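Local coordinates for protein Old Yellow Enzyme (Pichia, PDB 6AGZ) that binds flavin mononucleotide in a TIM barrel and, as an old yellow enzyme, probably uses it to catalyse the asymmetric reduction of enone compounds, at residues Thr66-Gly71 with Gln110-Gly115; Met183-Ser188 with Ala237-Pro242; Phe37-Asp42 with Asn80-Tyr85; Ala72-Leu77 with His126-Leu131. All blocks are in the same frame, centred on the assembly; numbering follows the deposited sequence.

Interaction 1 (Thr66-Gly71 with Gln110-Gly115). With FMN (flavin mononucleotide), chain C.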
# COMPACT_ATOMS: atom_id res chain seq x y z
N THR A 66 -26.72 5.18 -9.66
CA THR A 66 -27.14 6.37 -10.38
C THR A 66 -25.94 7.20 -10.81
O THR A 66 -24.85 7.10 -10.26
CB THR A 66 -28.05 7.25 -9.51
OG1 THR A 66 -27.27 7.89 -8.50
CG2 THR A 66 -29.12 6.41 -8.86
N GLU A 67 -26.17 8.02 -11.83
CA GLU A 67 -25.27 9.11 -12.15
C GLU A 67 -24.94 9.91 -10.90
O GLU A 67 -25.77 10.04 -9.99
CB GLU A 67 -25.91 10.02 -13.20
CG GLU A 67 -27.31 10.47 -12.77
CD GLU A 67 -28.21 10.80 -13.94
OE1 GLU A 67 -28.19 11.96 -14.39
OE2 GLU A 67 -28.94 9.89 -14.40
N ALA A 68 -23.72 10.43 -10.84
CA ALA A 68 -23.29 11.22 -9.69
C ALA A 68 -24.25 12.38 -9.46
O ALA A 68 -24.49 13.19 -10.36
CB ALA A 68 -21.87 11.72 -9.90
N THR A 69 -24.79 12.46 -8.25
CA THR A 69 -25.90 13.36 -7.93
C THR A 69 -25.46 14.36 -6.88
O THR A 69 -24.92 13.98 -5.84
CB THR A 69 -27.11 12.55 -7.44
OG1 THR A 69 -27.60 11.72 -8.49
CG2 THR A 69 -28.22 13.48 -6.97
N PHE A 70 -25.71 15.64 -7.15
CA PHE A 70 -25.38 16.70 -6.20
C PHE A 70 -26.20 16.54 -4.93
O PHE A 70 -27.42 16.38 -4.98
CB PHE A 70 -25.63 18.07 -6.83
CG PHE A 70 -24.90 18.31 -8.12
CD1 PHE A 70 -23.58 17.90 -8.27
CD2 PHE A 70 -25.53 18.93 -9.18
CE1 PHE A 70 -22.91 18.12 -9.46
CE2 PHE A 70 -24.86 19.15 -10.37
CZ PHE A 70 -23.55 18.74 -10.51
N GLY A 71 -25.52 16.60 -3.78
CA GLY A 71 -26.23 16.55 -2.51
C GLY A 71 -26.91 17.85 -2.15
O GLY A 71 -27.91 17.84 -1.42
N GLN A 110 -25.05 7.56 -6.07
CA GLN A 110 -23.75 8.16 -5.80
C GLN A 110 -23.93 9.66 -5.57
O GLN A 110 -24.61 10.33 -6.35
CB GLN A 110 -22.78 7.92 -6.95
CG GLN A 110 -21.35 8.32 -6.63
CD GLN A 110 -20.46 8.38 -7.85
OE1 GLN A 110 -20.82 8.98 -8.86
NE2 GLN A 110 -19.29 7.76 -7.77
N LEU A 111 -23.33 10.17 -4.49
CA LEU A 111 -23.42 11.58 -4.14
C LEU A 111 -22.20 12.32 -4.67
O LEU A 111 -21.06 11.91 -4.42
CB LEU A 111 -23.54 11.76 -2.63
CG LEU A 111 -24.84 11.29 -1.98
CD1 LEU A 111 -24.87 11.67 -0.51
CD2 LEU A 111 -26.05 11.87 -2.72
N TRP A 112 -22.44 13.42 -5.37
CA TRP A 112 -21.40 14.17 -6.05
C TRP A 112 -21.11 15.47 -5.31
O TRP A 112 -22.02 16.10 -4.76
CB TRP A 112 -21.82 14.49 -7.49
CG TRP A 112 -20.69 14.50 -8.49
CD1 TRP A 112 -19.37 14.23 -8.25
CD2 TRP A 112 -20.79 14.80 -9.88
NE1 TRP A 112 -18.65 14.34 -9.42
CE2 TRP A 112 -19.50 14.68 -10.43
CE3 TRP A 112 -21.86 15.14 -10.73
CZ2 TRP A 112 -19.24 14.91 -11.78
CZ3 TRP A 112 -21.60 15.36 -12.06
CH2 TRP A 112 -20.30 15.25 -12.58
N ASN A 113 -19.84 15.88 -5.31
CA ASN A 113 -19.44 17.19 -4.83
C ASN A 113 -18.27 17.64 -5.68
O ASN A 113 -17.21 17.01 -5.66
CB ASN A 113 -19.07 17.16 -3.34
CG ASN A 113 -19.00 18.55 -2.73
OD1 ASN A 113 -18.68 19.53 -3.41
ND2 ASN A 113 -19.31 18.65 -1.44
N LEU A 114 -18.45 18.74 -6.42
CA LEU A 114 -17.52 19.09 -7.48
C LEU A 114 -16.25 19.75 -6.95
O LEU A 114 -15.15 19.42 -7.38
CB LEU A 114 -18.21 19.99 -8.50
CG LEU A 114 -19.38 19.35 -9.24
CD1 LEU A 114 -19.89 20.26 -10.35
CD2 LEU A 114 -18.97 18.00 -9.80
N GLY A 115 -16.39 20.69 -6.02
CA GLY A 115 -15.22 21.43 -5.57
C GLY A 115 -14.69 22.33 -6.67
O GLY A 115 -15.45 23.01 -7.37
N1 FMN C . -17.75 7.55 -12.47
C2 FMN C . -18.23 8.07 -11.28
O2 FMN C . -17.77 7.67 -10.21
N3 FMN C . -19.21 9.04 -11.29
C4 FMN C . -19.72 9.49 -12.49
O4 FMN C . -20.60 10.35 -12.51
C4A FMN C . -19.25 8.96 -13.69
N5 FMN C . -19.76 9.41 -14.88
C5A FMN C . -19.30 8.89 -16.07
C6 FMN C . -19.83 9.35 -17.27
C7 FMN C . -19.37 8.83 -18.48
C7M FMN C . -19.94 9.33 -19.77
C8 FMN C . -18.38 7.86 -18.48
C8M FMN C . -17.88 7.30 -19.78
C9 FMN C . -17.85 7.40 -17.28
C9A FMN C . -18.31 7.91 -16.07
N10 FMN C . -17.79 7.46 -14.87
C10 FMN C . -18.26 7.99 -13.68
C1' FMN C . -16.73 6.40 -14.86
C2' FMN C . -17.44 5.04 -14.93
O2' FMN C . -18.25 4.88 -13.79
C3' FMN C . -16.47 3.86 -15.06
O3' FMN C . -15.67 3.78 -13.90
C4' FMN C . -15.59 4.00 -16.30
O4' FMN C . -16.39 4.33 -17.41
C5' FMN C . -14.84 2.71 -16.61
O5' FMN C . -15.76 1.65 -16.72
P FMN C . -16.07 0.99 -18.16
O1P FMN C . -14.76 0.60 -18.81
O2P FMN C . -16.93 -0.24 -17.99
O3P FMN C . -16.79 2.00 -19.02
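Ala68 CB lies over one face of the Trp112 indole, 3.5 Å from the centroid of the five-membered ring and 26° off its normal, a CH-pi contact set toward the rim. On the opposite face of the same ring system sits Leu114 CD2, so the indole is held between a methyl from each segment. Beside it, the phenyl of Phe70 points the same way as the indole; the two planes are nearly parallel, 13° apart, but slid so far that the rings barely overlap, and the touch is made by Phe70 CE1 against Trp112 CE3 at 3.4 Å. Leu114 CG packs on that same CE1 atom. An alanine in place of Trp112 would probably open a gap between Ala68 and Leu114 and leave the Phe70 ring without its aromatic neighbour.

The backbones are parallel neighbours in the barrel, paired through Thr69 with Leu111 and Phe70 with Trp112. Trp112 N reaches Thr69 O in a 2.6 Å bond, and Thr69 N donates to Gln110 O at 2.9 Å. Just upstream, Glu67 O accepts the hydroxyls of Thr66 and Thr69 from opposite faces of its carbonyl plane.

Gln110 turns its polar end to the flavin. With CG anti to the backbone N (chi1 -170°) and the chain extended beyond it, the amide accepts from FMN N3 through OE1 (2.9 Å) and donates from NE2 to FMN O2 (2.9 Å). This complementary pair reads the donor and acceptor edge of the pyrimidine portion of the flavin, and its pull on O2 would probably help stabilise negative charge on the reduced cofactor.

Interaction 2 (Met183-Ser188 with Ala237-Pro242). With FMN (flavin mononucleotide), chain C.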
# COMPACT_ATOMS: atom_id res chain seq x y z
N MET A 183 -28.54 1.83 -1.34
CA MET A 183 -27.31 2.36 -0.77
C MET A 183 -27.15 3.81 -1.18
O MET A 183 -27.87 4.33 -2.04
CB MET A 183 -26.08 1.57 -1.22
CG MET A 183 -26.08 0.10 -0.85
SD MET A 183 -26.69 -0.92 -2.20
CE MET A 183 -26.38 -2.56 -1.54
N VAL A 184 -26.19 4.47 -0.54
CA VAL A 184 -25.73 5.79 -0.95
C VAL A 184 -24.21 5.72 -1.06
O VAL A 184 -23.53 5.25 -0.13
CB VAL A 184 -26.20 6.89 0.03
CG1 VAL A 184 -25.53 6.77 1.40
CG2 VAL A 184 -25.99 8.26 -0.57
N GLU A 185 -23.68 6.11 -2.21
CA GLU A 185 -22.26 5.95 -2.51
C GLU A 185 -21.58 7.30 -2.49
O GLU A 185 -21.97 8.22 -3.23
CB GLU A 185 -22.06 5.27 -3.87
CG GLU A 185 -20.60 5.20 -4.29
CD GLU A 185 -20.41 4.50 -5.62
OE1 GLU A 185 -21.16 3.55 -5.91
OE2 GLU A 185 -19.50 4.91 -6.38
N VAL A 186 -20.56 7.43 -1.65
CA VAL A 186 -19.81 8.67 -1.54
C VAL A 186 -18.76 8.71 -2.65
O VAL A 186 -17.84 7.88 -2.68
CB VAL A 186 -19.16 8.81 -0.15
CG1 VAL A 186 -18.23 9.98 -0.13
CG2 VAL A 186 -20.24 8.97 0.91
N HIS A 187 -18.92 9.65 -3.58
CA HIS A 187 -17.96 9.85 -4.66
C HIS A 187 -16.74 10.56 -4.09
O HIS A 187 -16.82 11.74 -3.73
CB HIS A 187 -18.59 10.65 -5.79
CG HIS A 187 -17.79 10.66 -7.06
ND1 HIS A 187 -16.45 10.34 -7.10
CD2 HIS A 187 -18.14 10.97 -8.33
CE1 HIS A 187 -16.01 10.44 -8.34
NE2 HIS A 187 -17.02 10.82 -9.10
N SER A 188 -15.62 9.85 -4.00
CA SER A 188 -14.38 10.40 -3.48
C SER A 188 -13.24 10.14 -4.46
O SER A 188 -12.10 9.87 -4.07
CB SER A 188 -14.05 9.80 -2.11
OG SER A 188 -12.92 10.43 -1.54
N ALA A 237 -21.55 3.38 0.83
CA ALA A 237 -20.44 2.94 0.01
C ALA A 237 -19.56 4.15 -0.29
O ALA A 237 -19.84 5.27 0.14
CB ALA A 237 -20.93 2.28 -1.27
N VAL A 238 -18.48 3.91 -1.03
CA VAL A 238 -17.53 4.96 -1.38
C VAL A 238 -16.77 4.51 -2.62
O VAL A 238 -16.58 3.31 -2.85
CB VAL A 238 -16.58 5.27 -0.20
CG1 VAL A 238 -15.69 4.06 0.11
CG2 VAL A 238 -15.74 6.51 -0.48
N ARG A 239 -16.35 5.47 -3.44
CA ARG A 239 -15.53 5.19 -4.60
C ARG A 239 -14.20 5.92 -4.49
O ARG A 239 -14.15 7.09 -4.10
CB ARG A 239 -16.23 5.58 -5.91
CG ARG A 239 -15.46 5.14 -7.14
CD ARG A 239 -16.27 5.28 -8.41
NE ARG A 239 -16.11 4.10 -9.27
CZ ARG A 239 -16.50 4.04 -10.53
NH1 ARG A 239 -17.07 5.09 -11.11
NH2 ARG A 239 -16.32 2.93 -11.23
N LEU A 240 -13.12 5.21 -4.84
CA LEU A 240 -11.77 5.75 -4.79
C LEU A 240 -11.05 5.45 -6.10
O LEU A 240 -11.30 4.43 -6.74
CB LEU A 240 -10.97 5.15 -3.62
CG LEU A 240 -11.59 5.31 -2.22
CD1 LEU A 240 -10.92 4.36 -1.24
CD2 LEU A 240 -11.48 6.74 -1.74
N SER A 241 -10.16 6.36 -6.50
CA SER A 241 -9.37 6.21 -7.72
C SER A 241 -7.93 6.60 -7.43
O SER A 241 -7.46 7.68 -7.81
CB SER A 241 -9.95 7.07 -8.85
OG SER A 241 -9.87 8.45 -8.53
N PRO A 242 -7.19 5.72 -6.75
CA PRO A 242 -5.83 6.10 -6.31
C PRO A 242 -4.88 6.44 -7.44
O PRO A 242 -4.02 7.31 -7.27
CB PRO A 242 -5.36 4.85 -5.54
CG PRO A 242 -6.62 4.14 -5.15
CD PRO A 242 -7.57 4.38 -6.28
N1 FMN C . -17.75 7.55 -12.47
C2 FMN C . -18.23 8.07 -11.28
O2 FMN C . -17.77 7.67 -10.21
N3 FMN C . -19.21 9.04 -11.29
C4 FMN C . -19.72 9.49 -12.49
O4 FMN C . -20.60 10.35 -12.51
C4A FMN C . -19.25 8.96 -13.69
N5 FMN C . -19.76 9.41 -14.88
C5A FMN C . -19.30 8.89 -16.07
C6 FMN C . -19.83 9.35 -17.27
C7 FMN C . -19.37 8.83 -18.48
C7M FMN C . -19.94 9.33 -19.77
C8 FMN C . -18.38 7.86 -18.48
C8M FMN C . -17.88 7.30 -19.78
C9 FMN C . -17.85 7.40 -17.28
C9A FMN C . -18.31 7.91 -16.07
N10 FMN C . -17.79 7.46 -14.87
C10 FMN C . -18.26 7.99 -13.68
C1' FMN C . -16.73 6.40 -14.86
C2' FMN C . -17.44 5.04 -14.93
O2' FMN C . -18.25 4.88 -13.79
C3' FMN C . -16.47 3.86 -15.06
O3' FMN C . -15.67 3.78 -13.90
C4' FMN C . -15.59 4.00 -16.30
O4' FMN C . -16.39 4.33 -17.41
C5' FMN C . -14.84 2.71 -16.61
O5' FMN C . -15.76 1.65 -16.72
P FMN C . -16.07 0.99 -18.16
O1P FMN C . -14.76 0.60 -18.81
O2P FMN C . -16.93 -0.24 -17.99
O3P FMN C . -16.79 2.00 -19.02
O HOH W 1 -9.76 8.95 -5.17
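FMN O2 accepts from Arg239 NH1 at 2.8 Å, near the guanidinium plane at its edge, and from Gln110 NE2 of strand 106-112, while the His187 ring presents a face to the same oxygen, 3.4 Å above the ring plane. With CG anti to the backbone N (chi1 -173°) and a bend at chi3, Arg239 carries its guanidinium to the flavin, where NH1 also gives a nearly straight bond (170°) to FMN O2' and NH2 a weak one to FMN O3'. A leucine in place of Arg239 would probably leave O2, O2' and O3' without these donors and remove a positive charge beside the pyrimidine.

Glu185 crosses the arginine's stem: OE2 lies 3.4 Å from Arg239 CB but well out of the guanidinium plane, so the attraction is between charges alone, and OE1 bonds to Tyr281. Underneath, the two strands pair in parallel, with Val186 N donating to Ala237 O and Val186 O accepting from Arg239 N. A water joins Ser188 O to Ser241 N.

Glu185, His187 and Arg239 face the barrel interior, with strand 106-112 flanking strand 183-187. Val186 and Val238 point outward, where helix 218-231 covers the first and helix 258-274 the second.

Interaction 3 (Phe37-Asp42 with Asn80-Tyr85)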
# COMPACT_ATOMS: atom_id res chain seq x y z
N PHE A 37 -26.36 13.94 -17.90
CA PHE A 37 -26.91 15.29 -18.04
C PHE A 37 -28.26 15.28 -18.77
O PHE A 37 -28.49 16.06 -19.70
CB PHE A 37 -25.92 16.22 -18.74
CG PHE A 37 -24.66 16.46 -17.96
CD1 PHE A 37 -24.71 16.71 -16.60
CD2 PHE A 37 -23.43 16.43 -18.59
CE1 PHE A 37 -23.55 16.93 -15.88
CE2 PHE A 37 -22.26 16.65 -17.88
CZ PHE A 37 -22.32 16.90 -16.52
N ARG A 38 -29.15 14.39 -18.34
CA ARG A 38 -30.51 14.33 -18.86
C ARG A 38 -31.54 14.78 -17.83
O ARG A 38 -32.72 14.45 -17.95
CB ARG A 38 -30.84 12.93 -19.37
CG ARG A 38 -30.65 12.76 -20.88
CD ARG A 38 -29.18 12.80 -21.28
NE ARG A 38 -28.99 12.44 -22.68
CZ ARG A 38 -27.81 12.16 -23.23
NH1 ARG A 38 -26.71 12.19 -22.49
NH2 ARG A 38 -27.73 11.86 -24.52
N ASN A 39 -31.11 15.53 -16.82
CA ASN A 39 -32.03 16.18 -15.89
C ASN A 39 -32.47 17.52 -16.47
O ASN A 39 -31.92 18.02 -17.45
CB ASN A 39 -31.37 16.38 -14.53
CG ASN A 39 -30.85 15.09 -13.93
OD1 ASN A 39 -31.51 14.47 -13.09
ND2 ASN A 39 -29.66 14.68 -14.35
N THR A 40 -33.49 18.11 -15.84
CA THR A 40 -33.91 19.44 -16.23
C THR A 40 -32.86 20.47 -15.84
O THR A 40 -31.91 20.18 -15.10
CB THR A 40 -35.25 19.79 -15.59
OG1 THR A 40 -35.11 19.84 -14.17
CG2 THR A 40 -36.31 18.76 -15.96
N SER A 41 -33.02 21.69 -16.34
CA SER A 41 -32.18 22.79 -15.88
C SER A 41 -32.40 23.06 -14.40
O SER A 41 -31.54 23.68 -13.76
CB SER A 41 -32.46 24.06 -16.69
OG SER A 41 -33.75 24.58 -16.41
N ASP A 42 -33.52 22.60 -13.84
CA ASP A 42 -33.80 22.65 -12.41
C ASP A 42 -33.15 21.51 -11.64
O ASP A 42 -33.35 21.41 -10.43
CB ASP A 42 -35.31 22.62 -12.18
CG ASP A 42 -35.84 23.91 -11.60
OD1 ASP A 42 -35.08 24.90 -11.57
OD2 ASP A 42 -37.01 23.93 -11.16
N ASN A 80 -27.88 20.84 -16.06
CA ASN A 80 -28.70 19.64 -16.24
C ASN A 80 -28.12 18.44 -15.50
O ASN A 80 -28.36 17.29 -15.89
CB ASN A 80 -28.89 19.32 -17.73
CG ASN A 80 -29.55 20.46 -18.48
OD1 ASN A 80 -28.89 21.43 -18.87
ND2 ASN A 80 -30.86 20.35 -18.68
N GLY A 81 -27.38 18.69 -14.43
CA GLY A 81 -26.96 17.63 -13.54
C GLY A 81 -28.07 17.22 -12.60
O GLY A 81 -29.14 17.84 -12.53
N PRO A 82 -27.83 16.15 -11.84
CA PRO A 82 -28.83 15.66 -10.90
C PRO A 82 -28.66 16.24 -9.50
O PRO A 82 -27.58 16.69 -9.11
CB PRO A 82 -28.60 14.14 -10.89
CG PRO A 82 -27.31 13.91 -11.70
CD PRO A 82 -26.67 15.25 -11.91
N MET A 83 -29.75 16.19 -8.73
CA MET A 83 -29.74 16.68 -7.36
C MET A 83 -30.81 15.94 -6.56
O MET A 83 -31.84 15.53 -7.10
CB MET A 83 -29.96 18.19 -7.30
CG MET A 83 -29.55 18.83 -5.98
SD MET A 83 -29.77 20.62 -5.95
CE MET A 83 -28.51 21.14 -7.10
N ILE A 84 -30.54 15.77 -5.26
CA ILE A 84 -31.43 15.06 -4.35
C ILE A 84 -31.82 15.99 -3.21
O ILE A 84 -32.01 15.56 -2.07
CB ILE A 84 -30.77 13.75 -3.87
CG1 ILE A 84 -31.76 12.84 -3.12
CG2 ILE A 84 -29.51 14.04 -3.05
CD1 ILE A 84 -32.62 11.99 -4.03
N TYR A 85 -31.93 17.29 -3.51
CA TYR A 85 -32.04 18.32 -2.48
C TYR A 85 -33.47 18.78 -2.23
O TYR A 85 -33.97 18.68 -1.11
CB TYR A 85 -31.15 19.51 -2.86
CG TYR A 85 -31.02 20.57 -1.79
CD1 TYR A 85 -30.29 20.33 -0.64
CD2 TYR A 85 -31.62 21.81 -1.95
CE1 TYR A 85 -30.17 21.30 0.34
CE2 TYR A 85 -31.50 22.79 -0.98
CZ TYR A 85 -30.77 22.53 0.16
OH TYR A 85 -30.65 23.50 1.13
O HOH W 2 -32.07 15.07 -10.41
O HOH W 3 -28.80 23.53 -15.31
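Phe37 sets the edge of its ring against the turn at Asn80 and Gly81: CD1 comes 3.9 Å from Gly81 CA, and both that carbon and Asn80 O lie close to the ring plane. The same oxygen receives a CA-H...O contact from Phe37 CA at 3.3 Å, so this residue meets the turn with backbone and side chain alike.

Two asparagines then exchange bonds across the contact. Asn80 ND2 donates to Asn39 O at 2.8 Å, an almost straight bond (166°) whose acceptor lies in the plane of the donating amide. In return, Asn39 ND2 donates to Asn80 O at 3.3 Å, arriving from above the carbonyl plane, and Asn39 N adds a weak bond to that oxygen. With CG anti to the carbonyl carbon (chi1 -56°), the Asn39 side chain crosses that of Pro82 at about a right angle, ND2 lying 3.6 Å from Pro82 CG. The amide's other end, OD1, lies 2.8 Å from a water that accepts from Met83 N. The amide is thus fixed in rotation from both ends, since ND2 also bonds to Glu67. Gly81 O, packed at 3.3 Å against Asn39 CB, is buried without a polar partner. A second water joins Asn80 N to Ser41 O, and Asn80 CA directs its hydrogen at Thr40 O.

The contact joins the loops that follow the first two strands of the barrel, 29-31 and 63-70. Met49 of helix 47-57 packs on Asn39, Trp93 of helix 87-102 on Pro82, and Phe70 of strand 63-70 pairs through its backbone with Pro82 and Ile84.

Interaction 4 (Ala72-Leu77 with His126-Leu131)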
# COMPACT_ATOMS: atom_id res chain seq x y z
N ALA A 72 -26.40 18.96 -2.65
CA ALA A 72 -26.94 20.29 -2.36
C ALA A 72 -26.50 21.22 -3.48
O ALA A 72 -25.61 20.87 -4.27
CB ALA A 72 -26.47 20.80 -0.99
N PRO A 73 -27.11 22.41 -3.59
CA PRO A 73 -26.64 23.37 -4.60
C PRO A 73 -25.15 23.67 -4.53
O PRO A 73 -24.50 23.80 -5.57
CB PRO A 73 -27.50 24.61 -4.32
CG PRO A 73 -28.76 24.05 -3.78
CD PRO A 73 -28.37 22.84 -2.97
N GLN A 74 -24.60 23.79 -3.32
CA GLN A 74 -23.17 24.04 -3.18
C GLN A 74 -22.32 22.86 -3.64
O GLN A 74 -21.14 23.05 -3.97
CB GLN A 74 -22.84 24.40 -1.72
CG GLN A 74 -21.41 24.87 -1.49
CD GLN A 74 -21.10 26.16 -2.22
OE1 GLN A 74 -21.60 27.23 -1.88
NE2 GLN A 74 -20.25 26.07 -3.24
N PHE A 75 -22.90 21.66 -3.70
CA PHE A 75 -22.16 20.49 -4.18
C PHE A 75 -21.93 20.53 -5.68
O PHE A 75 -21.10 19.75 -6.18
CB PHE A 75 -22.90 19.20 -3.81
CG PHE A 75 -22.70 18.76 -2.38
CD1 PHE A 75 -22.47 19.69 -1.37
CD2 PHE A 75 -22.75 17.42 -2.05
CE1 PHE A 75 -22.29 19.28 -0.07
CE2 PHE A 75 -22.57 17.00 -0.74
CZ PHE A 75 -22.34 17.93 0.25
N GLY A 76 -22.63 21.39 -6.42
CA GLY A 76 -22.48 21.46 -7.86
C GLY A 76 -21.53 22.54 -8.32
O GLY A 76 -20.61 22.92 -7.59
N LEU A 77 -21.73 23.05 -9.54
CA LEU A 77 -22.83 22.63 -10.40
C LEU A 77 -22.39 22.40 -11.85
O LEU A 77 -21.44 23.02 -12.32
CB LEU A 77 -23.95 23.67 -10.39
CG LEU A 77 -24.79 23.90 -9.13
CD1 LEU A 77 -25.56 25.21 -9.24
CD2 LEU A 77 -25.75 22.74 -8.92
N HIS A 126 -26.15 30.99 -9.61
CA HIS A 126 -26.94 30.52 -8.47
C HIS A 126 -26.47 31.12 -7.15
O HIS A 126 -26.87 30.63 -6.09
CB HIS A 126 -26.91 28.99 -8.41
CG HIS A 126 -27.72 28.33 -9.47
ND1 HIS A 126 -27.26 28.14 -10.76
CD2 HIS A 126 -28.98 27.83 -9.45
CE1 HIS A 126 -28.19 27.54 -11.47
NE2 HIS A 126 -29.25 27.34 -10.70
N GLY A 127 -25.64 32.16 -7.20
CA GLY A 127 -25.22 32.85 -5.99
C GLY A 127 -24.33 32.05 -5.07
O GLY A 127 -24.36 32.26 -3.85
N LEU A 128 -23.52 31.15 -5.62
CA LEU A 128 -22.71 30.26 -4.81
C LEU A 128 -21.22 30.47 -5.09
O LEU A 128 -20.83 30.76 -6.22
CB LEU A 128 -23.07 28.80 -5.08
CG LEU A 128 -24.50 28.40 -4.70
CD1 LEU A 128 -24.91 27.12 -5.40
CD2 LEU A 128 -24.61 28.24 -3.19
N PRO A 129 -20.38 30.33 -4.07
CA PRO A 129 -18.93 30.46 -4.28
C PRO A 129 -18.34 29.21 -4.91
O PRO A 129 -19.00 28.19 -5.10
CB PRO A 129 -18.39 30.68 -2.86
CG PRO A 129 -19.40 30.01 -1.98
CD PRO A 129 -20.73 30.22 -2.65
N PHE A 130 -17.05 29.32 -5.23
CA PHE A 130 -16.29 28.28 -5.91
C PHE A 130 -15.25 27.76 -4.92
O PHE A 130 -14.26 28.43 -4.65
CB PHE A 130 -15.65 28.85 -7.18
CG PHE A 130 -15.00 27.82 -8.06
CD1 PHE A 130 -15.62 26.62 -8.33
CD2 PHE A 130 -13.78 28.09 -8.65
CE1 PHE A 130 -15.02 25.69 -9.16
CE2 PHE A 130 -13.17 27.17 -9.48
CZ PHE A 130 -13.79 25.97 -9.74
N LEU A 131 -15.49 26.56 -4.38
CA LEU A 131 -14.79 26.10 -3.19
C LEU A 131 -13.86 24.93 -3.50
O LEU A 131 -14.04 24.19 -4.48
CB LEU A 131 -15.80 25.69 -2.11
CG LEU A 131 -16.80 26.78 -1.73
CD1 LEU A 131 -17.76 26.29 -0.66
CD2 LEU A 131 -16.09 28.04 -1.29
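A bend at chi2 (63°), after a CG placed opposite the backbone N (chi1 -172°), brings the Gln74 amide up to the chain at Pro129. There NE2 donates to Pro129 O at 3.1 Å with an angle of 161°; the acceptor lies in the amide plane, although the donor stands above the plane of the carbonyl. The remainder of this amide is packed among carbon atoms. OE1 touches Pro129 CD at 3.2 Å and Leu128 CD2 at 3.4 Å, and Leu131 CD1 comes within 3.6 Å of NE2 as the leucine and glutamine side chains pass at about a right angle.

Alongside, Leu128 reaches toward the 3-10 turn 73-75 with its other methyl, CD1, which lies 3.3 Å from Pro73 O and also meets Pro73 CB. Leu77, which follows a cis peptide bond, places CD1 over one face of the His126 imidazole, 4.0 Å from the ring centroid, in a CH-pi contact offset toward the rim. The ring is steadied by a bond from ND1 to Leu122 O, in the helix that precedes it. Gly127, with its positive phi, then completes the Schellman motif ending helix 120-125 and turns the chain toward Leu128.

One directional bond therefore sets the position of the glutamine against the chain entering strand 130-132, while the rest is van der Waals packing, mainly leucine methyls and proline carbons, with the His126 ring under Leu77.

From the N terminus, interaction 3 opens first, at 37-42, and closes at 80-85 after strand 63-70. Interaction 1 starts within that span and closes later, on strand 106-112, so the two cross. Interaction 4 also starts within it and ends at 126-131, crossing both. Interaction 2 follows in series, closing the loop from strand 183-187 to strand 236-240. Interactions 1 and 2 meet through the backbones of Leu111, Glu185 and His187, making four consecutive barrel strands continuous, with the flavin touching both contacts. Interactions 3 and 4 adjoin through Met83 and Leu77, and tie the loops beyond the strands to one another and to interaction 1.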